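Local coordinates for protein 24-sterol C-methyltransferase (Haloferax volcanii, PDB 6F5Z) that is a putative S-adenosylmethionine-dependent methyltransferase, held in complex with the Trm112 activator protein and probably transferring methyl groups to a substrate in translation, at residues I185-I190 / E211-F216; I190-A195 / E204-M209; G39-D44 / R64-D69; K60-G65 / D85-L90. All coordinates share one frame; numbering follows the deposited sequence.

Interaction 1: residues I185-I190 / E211-F216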
loop_
_atom_site.group_PDB
_atom_site.type_symbol
_atom_site.label_atom_id
_atom_site.label_comp_id
_atom_site.label_asym_id
_atom_site.label_seq_id
_atom_site.Cartn_x
_atom_site.Cartn_y
_atom_site.Cartn_z
ATOM N N ILE B 185 -4.360 10.510 4.928
ATOM C CA ILE B 185 -5.371 10.797 3.915
ATOM C C ILE B 185 -6.131 12.033 4.383
ATOM O O ILE B 185 -6.805 12.001 5.427
ATOM C CB ILE B 185 -6.321 9.587 3.758
ATOM C CG1 ILE B 185 -5.477 8.344 3.297
ATOM C CG2 ILE B 185 -7.396 9.906 2.691
ATOM C CD1 ILE B 185 -6.327 7.079 3.154
ATOM N N ALA B 186 -5.984 13.127 3.617
ATOM C CA ALA B 186 -6.628 14.370 4.009
ATOM C C ALA B 186 -8.139 14.294 3.838
ATOM O O ALA B 186 -8.647 13.608 2.916
ATOM C CB ALA B 186 -6.097 15.513 3.170
ATOM N N ASP B 187 -8.869 15.055 4.702
ATOM C CA ASP B 187 -10.308 15.221 4.565
ATOM C C ASP B 187 -10.437 16.580 3.885
ATOM O O ASP B 187 -10.234 17.631 4.515
ATOM C CB ASP B 187 -11.028 15.191 5.917
ATOM C CG ASP B 187 -12.521 15.420 5.784
ATOM O OD1 ASP B 187 -12.948 15.957 4.735
ATOM O OD2 ASP B 187 -13.265 15.024 6.698
ATOM N N LEU B 188 -10.775 16.546 2.595
ATOM C CA LEU B 188 -10.905 17.777 1.788
ATOM C C LEU B 188 -12.352 18.223 1.707
ATOM O O LEU B 188 -12.625 19.299 1.161
ATOM C CB LEU B 188 -10.405 17.515 0.364
ATOM C CG LEU B 188 -8.926 17.136 0.194
ATOM C CD1 LEU B 188 -8.555 17.045 -1.287
ATOM C CD2 LEU B 188 -7.992 18.086 0.923
ATOM N N ASP B 189 -13.284 17.401 2.180
ATOM C CA ASP B 189 -14.708 17.684 2.053
ATOM C C ASP B 189 -15.261 18.520 3.158
ATOM O O ASP B 189 -16.213 19.271 2.936
ATOM C CB ASP B 189 -15.516 16.391 1.949
ATOM C CG ASP B 189 -15.196 15.677 0.659
ATOM O OD1 ASP B 189 -15.363 16.294 -0.410
ATOM O OD2 ASP B 189 -14.670 14.541 0.725
ATOM N N ILE B 190 -14.752 18.355 4.373
ATOM C CA ILE B 190 -15.306 19.131 5.482
ATOM C C ILE B 190 -15.075 20.624 5.249
ATOM O O ILE B 190 -13.974 21.045 4.876
ATOM C CB ILE B 190 -14.766 18.635 6.863
ATOM C CG1 ILE B 190 -15.544 19.302 8.015
ATOM C CG2 ILE B 190 -13.242 18.810 6.977
ATOM C CD1 ILE B 190 -15.317 18.681 9.422
ATOM N N GLU B 211 -5.099 22.166 10.023
ATOM C CA GLU B 211 -4.079 21.172 10.363
ATOM C C GLU B 211 -4.737 19.807 10.607
ATOM O O GLU B 211 -4.291 18.799 10.052
ATOM C CB GLU B 211 -3.284 21.631 11.594
ATOM C CG GLU B 211 -2.111 20.732 11.894
ATOM C CD GLU B 211 -1.362 21.191 13.128
ATOM O OE1 GLU B 211 -1.995 21.326 14.201
ATOM O OE2 GLU B 211 -0.149 21.466 12.999
ATOM N N ARG B 212 -5.838 19.777 11.357
ATOM C CA ARG B 212 -6.541 18.527 11.662
ATOM C C ARG B 212 -6.953 17.793 10.380
ATOM O O ARG B 212 -6.716 16.586 10.237
ATOM C CB ARG B 212 -7.802 18.772 12.534
ATOM C CG ARG B 212 -8.796 17.594 12.576
ATOM C CD ARG B 212 -8.199 16.352 13.241
ATOM N NE ARG B 212 -9.198 15.284 13.194
ATOM C CZ ARG B 212 -9.338 14.442 12.166
ATOM N NH1 ARG B 212 -8.521 14.513 11.121
ATOM N NH2 ARG B 212 -10.315 13.540 12.169
ATOM N N TYR B 213 -7.623 18.517 9.477
ATOM C CA TYR B 213 -8.242 17.856 8.335
ATOM C C TYR B 213 -7.423 17.836 7.068
ATOM O O TYR B 213 -7.466 16.822 6.363
ATOM C CB TYR B 213 -9.647 18.457 8.076
ATOM C CG TYR B 213 -10.604 18.180 9.226
ATOM C CD1 TYR B 213 -11.054 16.890 9.491
ATOM C CD2 TYR B 213 -11.072 19.211 10.042
ATOM C CE1 TYR B 213 -11.886 16.620 10.576
ATOM C CE2 TYR B 213 -11.920 18.946 11.122
ATOM C CZ TYR B 213 -12.334 17.651 11.373
ATOM O OH TYR B 213 -13.180 17.359 12.420
ATOM N N ARG B 214 -6.782 18.964 6.707
ATOM C CA ARG B 214 -6.056 19.025 5.433
ATOM C C ARG B 214 -4.646 18.495 5.585
ATOM O O ARG B 214 -4.116 17.990 4.589
ATOM C CB ARG B 214 -6.030 20.475 4.871
ATOM C CG ARG B 214 -7.409 21.148 4.735
ATOM C CD ARG B 214 -8.404 20.426 3.829
ATOM N NE ARG B 214 -9.464 21.336 3.414
ATOM C CZ ARG B 214 -10.735 21.294 3.823
ATOM N NH1 ARG B 214 -11.155 20.320 4.637
ATOM N NH2 ARG B 214 -11.594 22.234 3.432
ATOM N N THR B 215 -4.037 18.574 6.792
ATOM C CA THR B 215 -2.645 18.166 6.982
ATOM C C THR B 215 -2.538 16.777 7.581
ATOM O O THR B 215 -1.886 15.921 6.983
ATOM C CB THR B 215 -1.890 19.220 7.810
ATOM O OG1 THR B 215 -1.982 20.491 7.158
ATOM C CG2 THR B 215 -0.424 18.879 8.013
ATOM N N PHE B 216 -3.090 16.563 8.779
ATOM C CA PHE B 216 -2.986 15.258 9.460
ATOM C C PHE B 216 -3.952 14.245 8.840
ATOM O O PHE B 216 -3.557 13.156 8.428
ATOM C CB PHE B 216 -3.305 15.391 10.961
ATOM C CG PHE B 216 -2.361 16.268 11.761
ATOM C CD1 PHE B 216 -1.048 16.445 11.360
ATOM C CD2 PHE B 216 -2.802 16.943 12.899
ATOM C CE1 PHE B 216 -0.153 17.219 12.115
ATOM C CE2 PHE B 216 -1.901 17.687 13.683
ATOM C CZ PHE B 216 -0.581 17.822 13.281
#
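Ile190 O is gripped by both terminal nitrogens of Arg214, an example of an arginine on a helix, here 206-216, holding a neighbouring loop by its backbone. The loop follows strand 178-185 and folds into an Asx turn at Asp187. Arg214 NH2 reaches Ile190 O at 3.0 Å, nearly in line with the carbonyl bond, while NH1 comes to the same oxygen on a lone pair; the oxygen sits in the guanidinium plane. NH1 also donates to Asp187 O at 2.8 Å, this second acceptor lying 29° out of that plane. Arg214 leaves the helix heading away from the loop and is brought back by its bend at chi2 (-59°), which carries CD past Leu188 CD2 at 3.8 Å and lays one guanidinium face over Leu188 O.

Within the turn, Asp187 OD1 takes Asp189 N nearly along its C-O bond and Ile190 N from above the carboxylate plane. The other oxygen, OD2, is hydrogen-bonded to His25 of helix 16-33, so one carboxylate both shapes the loop and ties it to a second helix. Asp187 N donates to Tyr213 O at 2.8 Å, a carbonyl within the wider pi-type turn 211-216.

The Tyr213 ring is sandwiched: Arg212 CG covers one face, and Ile190 CG2 makes a CH-pi contact on the opposite one. Ile190 CD1 runs on toward the phenol end, 3.7 Å from Tyr213 CZ.

Interaction 2: residues I190-A195 / E204-M209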
loop_
_atom_site.group_PDB
_atom_site.type_symbol
_atom_site.label_atom_id
_atom_site.label_comp_id
_atom_site.label_asym_id
_atom_site.label_seq_id
_atom_site.Cartn_x
_atom_site.Cartn_y
_atom_site.Cartn_z
ATOM N N ILE B 190 -14.752 18.355 4.373
ATOM C CA ILE B 190 -15.306 19.131 5.482
ATOM C C ILE B 190 -15.075 20.624 5.249
ATOM O O ILE B 190 -13.974 21.045 4.876
ATOM C CB ILE B 190 -14.766 18.635 6.863
ATOM C CG1 ILE B 190 -15.544 19.302 8.015
ATOM C CG2 ILE B 190 -13.242 18.810 6.977
ATOM C CD1 ILE B 190 -15.317 18.681 9.422
ATOM N N ASP B 191 -16.148 21.414 5.439
ATOM C CA ASP B 191 -16.073 22.860 5.222
ATOM C C ASP B 191 -15.286 23.516 6.358
ATOM O O ASP B 191 -15.468 23.177 7.528
ATOM C CB ASP B 191 -17.503 23.452 5.186
ATOM C CG ASP B 191 -17.554 24.963 4.982
ATOM O OD1 ASP B 191 -17.086 25.438 3.922
ATOM O OD2 ASP B 191 -18.062 25.668 5.887
ATOM N N ILE B 192 -14.384 24.407 5.995
ATOM C CA ILE B 192 -13.602 25.152 6.978
ATOM C C ILE B 192 -14.024 26.622 6.827
ATOM O O ILE B 192 -13.738 27.226 5.793
ATOM C CB ILE B 192 -12.082 24.942 6.844
ATOM C CG1 ILE B 192 -11.769 23.431 7.104
ATOM C CG2 ILE B 192 -11.317 25.840 7.864
ATOM C CD1 ILE B 192 -10.348 23.080 6.967
ATOM N N PRO B 193 -14.764 27.169 7.818
ATOM C CA PRO B 193 -15.220 28.573 7.695
ATOM C C PRO B 193 -14.068 29.575 7.625
ATOM O O PRO B 193 -12.916 29.288 7.956
ATOM C CB PRO B 193 -16.023 28.797 8.991
ATOM C CG PRO B 193 -16.358 27.448 9.522
ATOM C CD PRO B 193 -15.198 26.571 9.098
ATOM N N ALA B 194 -14.429 30.831 7.300
ATOM C CA ALA B 194 -13.480 31.926 7.293
ATOM C C ALA B 194 -12.951 32.142 8.712
ATOM O O ALA B 194 -13.660 31.822 9.677
ATOM C CB ALA B 194 -14.188 33.191 6.823
ATOM N N ALA B 195 -11.735 32.687 8.855
ATOM C CA ALA B 195 -11.083 32.936 10.148
ATOM C C ALA B 195 -11.966 33.763 11.104
ATOM O O ALA B 195 -11.871 33.565 12.316
ATOM C CB ALA B 195 -9.714 33.590 9.972
ATOM N N GLU B 204 -10.532 26.390 18.183
ATOM C CA GLU B 204 -10.220 27.727 18.665
ATOM C C GLU B 204 -9.726 28.632 17.544
ATOM O O GLU B 204 -9.915 29.841 17.608
ATOM C CB GLU B 204 -9.205 27.671 19.826
ATOM C CG GLU B 204 -7.782 27.279 19.446
ATOM C CD GLU B 204 -6.916 26.593 20.491
ATOM O OE1 GLU B 204 -6.987 26.971 21.683
ATOM O OE2 GLU B 204 -6.124 25.704 20.099
ATOM N N THR B 205 -9.036 28.046 16.534
ATOM C CA THR B 205 -8.483 28.815 15.419
ATOM C C THR B 205 -8.706 28.026 14.138
ATOM O O THR B 205 -8.819 26.783 14.168
ATOM C CB THR B 205 -6.953 29.019 15.567
ATOM O OG1 THR B 205 -6.257 27.761 15.489
ATOM C CG2 THR B 205 -6.554 29.776 16.856
ATOM N N ARG B 206 -8.789 28.756 13.032
ATOM C CA ARG B 206 -8.906 28.135 11.715
ATOM C C ARG B 206 -7.659 27.282 11.443
ATOM O O ARG B 206 -7.780 26.201 10.839
ATOM C CB ARG B 206 -9.014 29.240 10.667
ATOM C CG ARG B 206 -9.521 28.722 9.329
ATOM C CD ARG B 206 -9.663 29.826 8.280
ATOM N NE ARG B 206 -10.228 29.285 7.047
ATOM C CZ ARG B 206 -9.537 28.592 6.137
ATOM N NH1 ARG B 206 -8.218 28.425 6.277
ATOM N NH2 ARG B 206 -10.147 28.102 5.063
ATOM N N GLU B 207 -6.461 27.766 11.832
ATOM C CA GLU B 207 -5.200 27.048 11.595
ATOM C C GLU B 207 -5.273 25.629 12.158
ATOM O O GLU B 207 -4.757 24.689 11.545
ATOM C CB GLU B 207 -3.996 27.768 12.261
ATOM C CG GLU B 207 -3.547 29.043 11.567
ATOM C CD GLU B 207 -4.226 30.341 11.982
ATOM O OE1 GLU B 207 -5.389 30.311 12.458
ATOM O OE2 GLU B 207 -3.638 31.407 11.681
ATOM N N ALA B 208 -5.887 25.486 13.349
ATOM C CA ALA B 208 -5.969 24.158 13.973
ATOM C C ALA B 208 -6.901 23.243 13.190
ATOM O O ALA B 208 -6.595 22.057 13.005
ATOM C CB ALA B 208 -6.454 24.304 15.422
ATOM N N MET B 209 -8.008 23.783 12.693
ATOM C CA MET B 209 -8.956 22.982 11.916
ATOM C C MET B 209 -8.299 22.545 10.604
ATOM O O MET B 209 -8.438 21.384 10.192
ATOM C CB MET B 209 -10.243 23.773 11.651
ATOM C CG MET B 209 -11.336 22.889 11.127
ATOM S SD MET B 209 -12.881 23.829 10.977
ATOM C CE MET B 209 -14.007 22.445 10.564
HETATM O O HOH W 1 -12.804 29.461 4.529
#
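The N-capped first turn of helix 206-216 presents Arg206 and Met209 to the preceding loop 190-195, alongside which it packs at the protein surface. Arg206 is extended from CG to NE, with CG anti to the backbone N (chi1 -164°), and this reach delivers NE to Pro193 O at 2.8 Å. The bond is bent, with the carbonyl oxygen slightly out of the guanidinium plane. One face of that plane is covered by Ile192 CG2, 3.5 Å above it and offset toward the rim. A water accepts from Arg206 NH2 and donates to Ile192 O at 2.7 Å, so two successive loop carbonyls are served by one side chain. With an alanine here, Pro193 O would probably lose its donor, the water would be held by Ile192 O without the NH2 donor, and Ile192 CG2 would be uncovered.

Met209 slides past Ile192 in the opposite direction. Its SD lies 4.0 Å from Ile192 CG2 and touches Pro193 CD from across, while CE ends 3.4 Å from Asp191 O. Phe198, in the loop between the two segments, packs on Pro193, Arg206 and Met209. Just before the helix, Thr205 OG1 accepts from Ala208 N at 3.1 Å, the side-chain bond typical of a helix N-cap.

Interaction 3: residues G39-D44 / R64-D69. With SAH (S-adenosyl-L-homocysteine), chain G.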
loop_
_atom_site.group_PDB
_atom_site.type_symbol
_atom_site.label_atom_id
_atom_site.label_comp_id
_atom_site.label_asym_id
_atom_site.label_seq_id
_atom_site.Cartn_x
_atom_site.Cartn_y
_atom_site.Cartn_z
ATOM N N GLY B 39 -15.008 -11.397 -5.932
ATOM C CA GLY B 39 -15.309 -12.616 -5.204
ATOM C C GLY B 39 -14.640 -12.740 -3.841
ATOM O O GLY B 39 -14.928 -13.671 -3.077
ATOM N N ASP B 40 -13.709 -11.819 -3.507
ATOM C CA ASP B 40 -13.002 -11.916 -2.212
ATOM C C ASP B 40 -13.890 -11.818 -0.981
ATOM O O ASP B 40 -14.959 -11.202 -1.031
ATOM C CB ASP B 40 -11.925 -10.841 -2.104
ATOM C CG ASP B 40 -10.606 -11.160 -2.811
ATOM O OD1 ASP B 40 -10.460 -12.300 -3.343
ATOM O OD2 ASP B 40 -9.751 -10.239 -2.915
ATOM N N THR B 41 -13.418 -12.434 0.109
ATOM C CA THR B 41 -14.111 -12.410 1.411
ATOM C C THR B 41 -13.443 -11.327 2.245
ATOM O O THR B 41 -12.227 -11.356 2.420
ATOM C CB THR B 41 -13.994 -13.758 2.100
ATOM O OG1 THR B 41 -14.763 -14.732 1.386
ATOM C CG2 THR B 41 -14.492 -13.703 3.568
ATOM N N VAL B 42 -14.238 -10.379 2.752
ATOM C CA VAL B 42 -13.715 -9.291 3.568
ATOM C C VAL B 42 -14.422 -9.256 4.920
ATOM O O VAL B 42 -15.661 -9.377 4.982
ATOM C CB VAL B 42 -13.861 -7.925 2.819
ATOM C CG1 VAL B 42 -13.417 -6.722 3.692
ATOM C CG2 VAL B 42 -13.060 -7.954 1.512
ATOM N N VAL B 43 -13.655 -9.019 5.979
ATOM C CA VAL B 43 -14.181 -8.804 7.331
ATOM C C VAL B 43 -13.974 -7.317 7.662
ATOM O O VAL B 43 -12.875 -6.761 7.455
ATOM C CB VAL B 43 -13.481 -9.712 8.364
ATOM C CG1 VAL B 43 -13.842 -9.290 9.806
ATOM C CG2 VAL B 43 -13.884 -11.158 8.139
ATOM N N ASP B 44 -15.043 -6.682 8.124
ATOM C CA ASP B 44 -15.028 -5.269 8.496
ATOM C C ASP B 44 -15.173 -5.216 10.020
ATOM O O ASP B 44 -16.231 -5.614 10.567
ATOM C CB ASP B 44 -16.230 -4.579 7.804
ATOM C CG ASP B 44 -16.470 -3.132 8.128
ATOM O OD1 ASP B 44 -15.692 -2.563 8.931
ATOM O OD2 ASP B 44 -17.440 -2.561 7.576
ATOM N N ARG B 64 -18.101 -11.971 -0.502
ATOM C CA ARG B 64 -18.676 -12.242 0.819
ATOM C C ARG B 64 -18.166 -11.190 1.764
ATOM O O ARG B 64 -16.984 -10.840 1.708
ATOM C CB ARG B 64 -18.251 -13.608 1.352
ATOM C CG ARG B 64 -18.384 -14.701 0.297
ATOM C CD ARG B 64 -18.434 -16.093 0.831
ATOM N NE ARG B 64 -17.332 -16.422 1.731
ATOM C CZ ARG B 64 -17.395 -17.468 2.543
ATOM N NH1 ARG B 64 -16.386 -17.750 3.348
ATOM N NH2 ARG B 64 -18.476 -18.232 2.563
ATOM N N GLY B 65 -19.046 -10.668 2.592
ATOM C CA GLY B 65 -18.602 -9.673 3.559
ATOM C C GLY B 65 -19.173 -9.962 4.914
ATOM O O GLY B 65 -20.316 -10.468 5.010
ATOM N N PHE B 66 -18.354 -9.715 5.967
ATOM C CA PHE B 66 -18.809 -9.908 7.341
ATOM C C PHE B 66 -18.538 -8.624 8.094
ATOM O O PHE B 66 -17.370 -8.232 8.201
ATOM C CB PHE B 66 -18.063 -11.042 8.046
ATOM C CG PHE B 66 -18.226 -12.394 7.419
ATOM C CD1 PHE B 66 -17.467 -12.761 6.312
ATOM C CD2 PHE B 66 -19.145 -13.302 7.925
ATOM C CE1 PHE B 66 -17.653 -13.995 5.696
ATOM C CE2 PHE B 66 -19.304 -14.558 7.334
ATOM C CZ PHE B 66 -18.568 -14.896 6.218
ATOM N N GLY B 67 -19.592 -7.981 8.589
ATOM C CA GLY B 67 -19.475 -6.752 9.359
ATOM C C GLY B 67 -19.650 -7.096 10.825
ATOM O O GLY B 67 -20.751 -7.476 11.254
ATOM N N LEU B 68 -18.551 -7.056 11.570
ATOM C CA LEU B 68 -18.531 -7.443 12.977
ATOM C C LEU B 68 -18.623 -6.163 13.835
ATOM O O LEU B 68 -17.953 -5.163 13.548
ATOM C CB LEU B 68 -17.224 -8.218 13.288
ATOM C CG LEU B 68 -17.016 -8.652 14.752
ATOM C CD1 LEU B 68 -16.258 -9.944 14.821
ATOM C CD2 LEU B 68 -16.178 -7.603 15.563
ATOM N N ASP B 69 -19.460 -6.193 14.892
ATOM C CA ASP B 69 -19.579 -5.033 15.769
ATOM C C ASP B 69 -19.969 -5.532 17.142
ATOM O O ASP B 69 -20.655 -6.537 17.273
ATOM C CB ASP B 69 -20.583 -4.007 15.242
ATOM C CG ASP B 69 -20.249 -2.632 15.741
ATOM O OD1 ASP B 69 -20.598 -2.317 16.915
ATOM O OD2 ASP B 69 -19.622 -1.873 14.986
HETATM N N SAH G . -16.309 1.829 10.958
HETATM C CA SAH G . -17.483 2.704 11.219
HETATM C CB SAH G . -17.844 2.865 12.749
HETATM C CG SAH G . -16.747 3.557 13.552
HETATM S SD SAH G . -17.246 3.732 15.306
HETATM C C SAH G . -17.305 4.115 10.598
HETATM O O SAH G . -16.191 4.280 9.938
HETATM O OXT SAH G . -18.147 4.975 10.711
HETATM C "C5'" SAH G . -16.489 2.291 16.096
HETATM C "C4'" SAH G . -17.273 1.007 15.896
HETATM O "O4'" SAH G . -16.500 -0.077 16.476
HETATM C "C3'" SAH G . -18.612 1.044 16.642
HETATM O "O3'" SAH G . -19.707 0.643 15.820
HETATM C "C2'" SAH G . -18.355 0.180 17.882
HETATM O "O2'" SAH G . -19.503 -0.476 18.417
HETATM C "C1'" SAH G . -17.312 -0.815 17.375
HETATM N N9 SAH G . -16.439 -1.365 18.413
HETATM C C8 SAH G . -15.663 -0.660 19.302
HETATM N N7 SAH G . -14.939 -1.414 20.094
HETATM C C5 SAH G . -15.254 -2.706 19.698
HETATM C C6 SAH G . -14.823 -3.974 20.150
HETATM N N6 SAH G . -13.968 -4.157 21.165
HETATM N N1 SAH G . -15.341 -5.070 19.541
HETATM C C2 SAH G . -16.245 -4.901 18.566
HETATM N N3 SAH G . -16.726 -3.764 18.057
HETATM C C4 SAH G . -16.182 -2.689 18.665
HETATM O O HOH W 2 -13.668 -17.236 2.818
#
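Thr41 and Arg64 stand on the same face of the sheet and cross at a slant, the hydroxyl of one meeting the guanidinium edge of the other. They begin two neighbouring parallel strands, 41-45 and 64-69, joined through helix 51-60 in a right-handed beta-alpha-beta crossover of the Rossmann-like methyltransferase fold. Arg64 NE donates to Thr41 OG1 at 3.1 Å, almost straight (170°) and in the guanidinium plane. The bend at chi3 (-53°) turns the guanidinium so that its NE edge faces the hydroxyl, and a water that touches OG1 accepts from Arg64 NH1 at 2.8 Å. Arg64 NH2 also forms a salt bridge with Asp7 of the UPF0434 family chain, the Trm112 activator. A leucine in place of Arg64 would probably leave that aspartate without its opposite charge and Thr41 OG1 without its N-H donor.

The methyl branch of Thr41, anti to the backbone N, is turned toward Phe66, so CG2 rests at the ring edge, 3.8 Å from CE1. Val43 CG2 touches the base of the same side chain, at Phe66 CB, and Phe99 meets the ring edge-to-face. Ile8 of the activator chain packs on both Thr41 and Phe66.

Beneath these side chains the strands run 13° from parallel, their backbone bonds ending with Leu68 N to Asp44 O. At the C-terminal end of strand 64-69, Asp69 grips the ribose of S-adenosyl-L-homocysteine with both oxygens: OD2 takes O3' at 2.7 Å, and OD1 takes O2' at 2.6 Å.

Interaction 4: residues K60-G65 / D85-L90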
loop_
_atom_site.group_PDB
_atom_site.type_symbol
_atom_site.label_atom_id
_atom_site.label_comp_id
_atom_site.label_asym_id
_atom_site.label_seq_id
_atom_site.Cartn_x
_atom_site.Cartn_y
_atom_site.Cartn_z
ATOM N N LYS B 60 -15.642 -2.868 -6.048
ATOM C CA LYS B 60 -14.589 -3.855 -6.263
ATOM C C LYS B 60 -15.116 -5.286 -6.419
ATOM O O LYS B 60 -14.352 -6.179 -6.778
ATOM C CB LYS B 60 -13.517 -3.749 -5.174
ATOM C CG LYS B 60 -12.674 -2.481 -5.395
ATOM C CD LYS B 60 -11.487 -2.401 -4.486
ATOM C CE LYS B 60 -10.756 -1.079 -4.552
ATOM N NZ LYS B 60 -10.039 -0.837 -5.837
ATOM N N GLY B 61 -16.415 -5.473 -6.219
ATOM C CA GLY B 61 -17.059 -6.769 -6.405
ATOM C C GLY B 61 -16.668 -7.857 -5.418
ATOM O O GLY B 61 -16.572 -9.028 -5.790
ATOM N N ILE B 62 -16.459 -7.514 -4.140
ATOM C CA ILE B 62 -16.218 -8.555 -3.158
ATOM C C ILE B 62 -17.384 -9.527 -3.189
ATOM O O ILE B 62 -18.510 -9.160 -3.551
ATOM C CB ILE B 62 -15.987 -7.999 -1.733
ATOM C CG1 ILE B 62 -17.206 -7.239 -1.180
ATOM C CG2 ILE B 62 -14.748 -7.115 -1.713
ATOM C CD1 ILE B 62 -17.126 -7.025 0.378
ATOM N N GLY B 63 -17.086 -10.771 -2.848
ATOM C CA GLY B 63 -18.088 -11.818 -2.910
ATOM C C GLY B 63 -18.821 -12.079 -1.630
ATOM O O GLY B 63 -19.986 -12.512 -1.658
ATOM N N ARG B 64 -18.101 -11.971 -0.502
ATOM C CA ARG B 64 -18.676 -12.242 0.819
ATOM C C ARG B 64 -18.166 -11.190 1.764
ATOM O O ARG B 64 -16.984 -10.840 1.708
ATOM C CB ARG B 64 -18.251 -13.608 1.352
ATOM C CG ARG B 64 -18.384 -14.701 0.297
ATOM C CD ARG B 64 -18.434 -16.093 0.831
ATOM N NE ARG B 64 -17.332 -16.422 1.731
ATOM C CZ ARG B 64 -17.395 -17.468 2.543
ATOM N NH1 ARG B 64 -16.386 -17.750 3.348
ATOM N NH2 ARG B 64 -18.476 -18.232 2.563
ATOM N N GLY B 65 -19.046 -10.668 2.592
ATOM C CA GLY B 65 -18.602 -9.673 3.559
ATOM C C GLY B 65 -19.173 -9.962 4.914
ATOM O O GLY B 65 -20.316 -10.468 5.010
ATOM N N ASP B 85 -27.818 -10.307 0.654
ATOM C CA ASP B 85 -27.472 -11.267 1.678
ATOM C C ASP B 85 -26.004 -11.722 1.553
ATOM O O ASP B 85 -25.540 -12.475 2.407
ATOM C CB ASP B 85 -28.448 -12.437 1.669
ATOM C CG ASP B 85 -29.807 -12.048 2.230
ATOM O OD1 ASP B 85 -29.845 -11.340 3.267
ATOM O OD2 ASP B 85 -30.828 -12.483 1.658
ATOM N N ASP B 86 -25.275 -11.254 0.506
ATOM C CA ASP B 86 -23.850 -11.610 0.348
ATOM C C ASP B 86 -22.991 -10.873 1.408
ATOM O O ASP B 86 -21.846 -11.258 1.691
ATOM C CB ASP B 86 -23.363 -11.315 -1.078
ATOM C CG ASP B 86 -23.962 -12.226 -2.151
ATOM O OD1 ASP B 86 -24.033 -13.451 -1.918
ATOM O OD2 ASP B 86 -24.270 -11.723 -3.250
ATOM N N LEU B 87 -23.570 -9.811 1.996
ATOM C CA LEU B 87 -22.928 -9.049 3.073
ATOM C C LEU B 87 -23.725 -9.357 4.313
ATOM O O LEU B 87 -24.937 -9.122 4.347
ATOM C CB LEU B 87 -22.901 -7.533 2.764
ATOM C CG LEU B 87 -22.258 -7.108 1.446
ATOM C CD1 LEU B 87 -22.395 -5.586 1.200
ATOM C CD2 LEU B 87 -20.786 -7.556 1.349
ATOM N N SER B 88 -23.068 -9.902 5.313
ATOM C CA SER B 88 -23.724 -10.300 6.550
ATOM C C SER B 88 -23.123 -9.560 7.708
ATOM O O SER B 88 -22.045 -8.958 7.586
ATOM C CB SER B 88 -23.543 -11.792 6.784
ATOM O OG SER B 88 -22.165 -12.104 6.956
ATOM N N PHE B 89 -23.858 -9.564 8.826
ATOM C CA PHE B 89 -23.489 -8.847 10.039
ATOM C C PHE B 89 -23.594 -9.731 11.253
ATOM O O PHE B 89 -24.424 -10.651 11.313
ATOM C CB PHE B 89 -24.358 -7.576 10.181
ATOM C CG PHE B 89 -24.137 -6.646 9.011
ATOM C CD1 PHE B 89 -23.011 -5.823 8.960
ATOM C CD2 PHE B 89 -24.979 -6.686 7.897
ATOM C CE1 PHE B 89 -22.752 -5.025 7.836
ATOM C CE2 PHE B 89 -24.721 -5.886 6.770
ATOM C CZ PHE B 89 -23.618 -5.054 6.751
ATOM N N LEU B 90 -22.714 -9.492 12.226
ATOM C CA LEU B 90 -22.665 -10.315 13.437
ATOM C C LEU B 90 -22.164 -9.488 14.606
ATOM O O LEU B 90 -21.441 -8.485 14.432
ATOM C CB LEU B 90 -21.748 -11.553 13.232
ATOM C CG LEU B 90 -20.242 -11.281 12.999
ATOM C CD1 LEU B 90 -19.395 -12.390 13.579
ATOM C CD2 LEU B 90 -19.897 -11.123 11.508
#
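The flat carbonyl group of Gly65 is met by two donors of Ser88, one in its plane and one above it. Ser88 OG comes in the plane, on a lone pair, at 3.1 Å from Gly65 O. Ser88 N approaches the same oxygen at 2.8 Å but stands 35° out of the plane, its N-H pointing almost straight at its target. The hydroxyl can join in because OG lies between the backbone N and the carbonyl carbon (chi1 63°), which turns it back toward the neighbouring strand. The carbonyl group of Asp86 has a simpler setting: Gly65 N lies in its plane, 3.0 Å from Asp86 O, and the alpha carbon of Arg64 adds a CA-H...O contact to that oxygen.

These bonds pair strand 64-69 with 87-91, the outermost strand on this side of the sheet within the chain, in the next beta-alpha-beta unit of the Rossmann-like fold, with helix 72-80 as its connection. Gly65 is the bridging partner of Leu87, and the lack of a side chain matters there, since a beta carbon would sit only 2.6 Å from Leu87 CD2. That methyl instead lies over the glycine backbone, 3.8 Å from Gly65 CA. Ile62 CD1 meets Leu87 CD2 from across, the two side chains crossing at about a right angle, while Arg54 and Arg57 of helix 51-60 also touch the leucine. Lys2 and Met1 of the activator chain pack on Asp86 and Ser88, respectively. Asp86 CB closes against Gly63 O at 3.6 Å.

The four contacts form two pairs on opposite sides of the chain's centre. Interactions 3 and 4 share Arg64 and Gly65, with centres about 5 Å apart; strand 64-69 lies between strands 41-45 and 87-91, and Gly67 N probably bonds to Ser88 O at 2.8 Å. Interaction 3 reaches the cofactor pocket directly through Asp69, whereas in interaction 4 the Leu87 side chain stays about 14 Å from the ligand; both are touched by the activator chain. Interaction 2 is nested inside the loop closed by interaction 1; they share Ile190 and helix 206-216, and Arg214 CZ packs 3.6 Å from Ile192 CD1. In interaction 1 the Asp187 side chain is about 12 Å from the ligand.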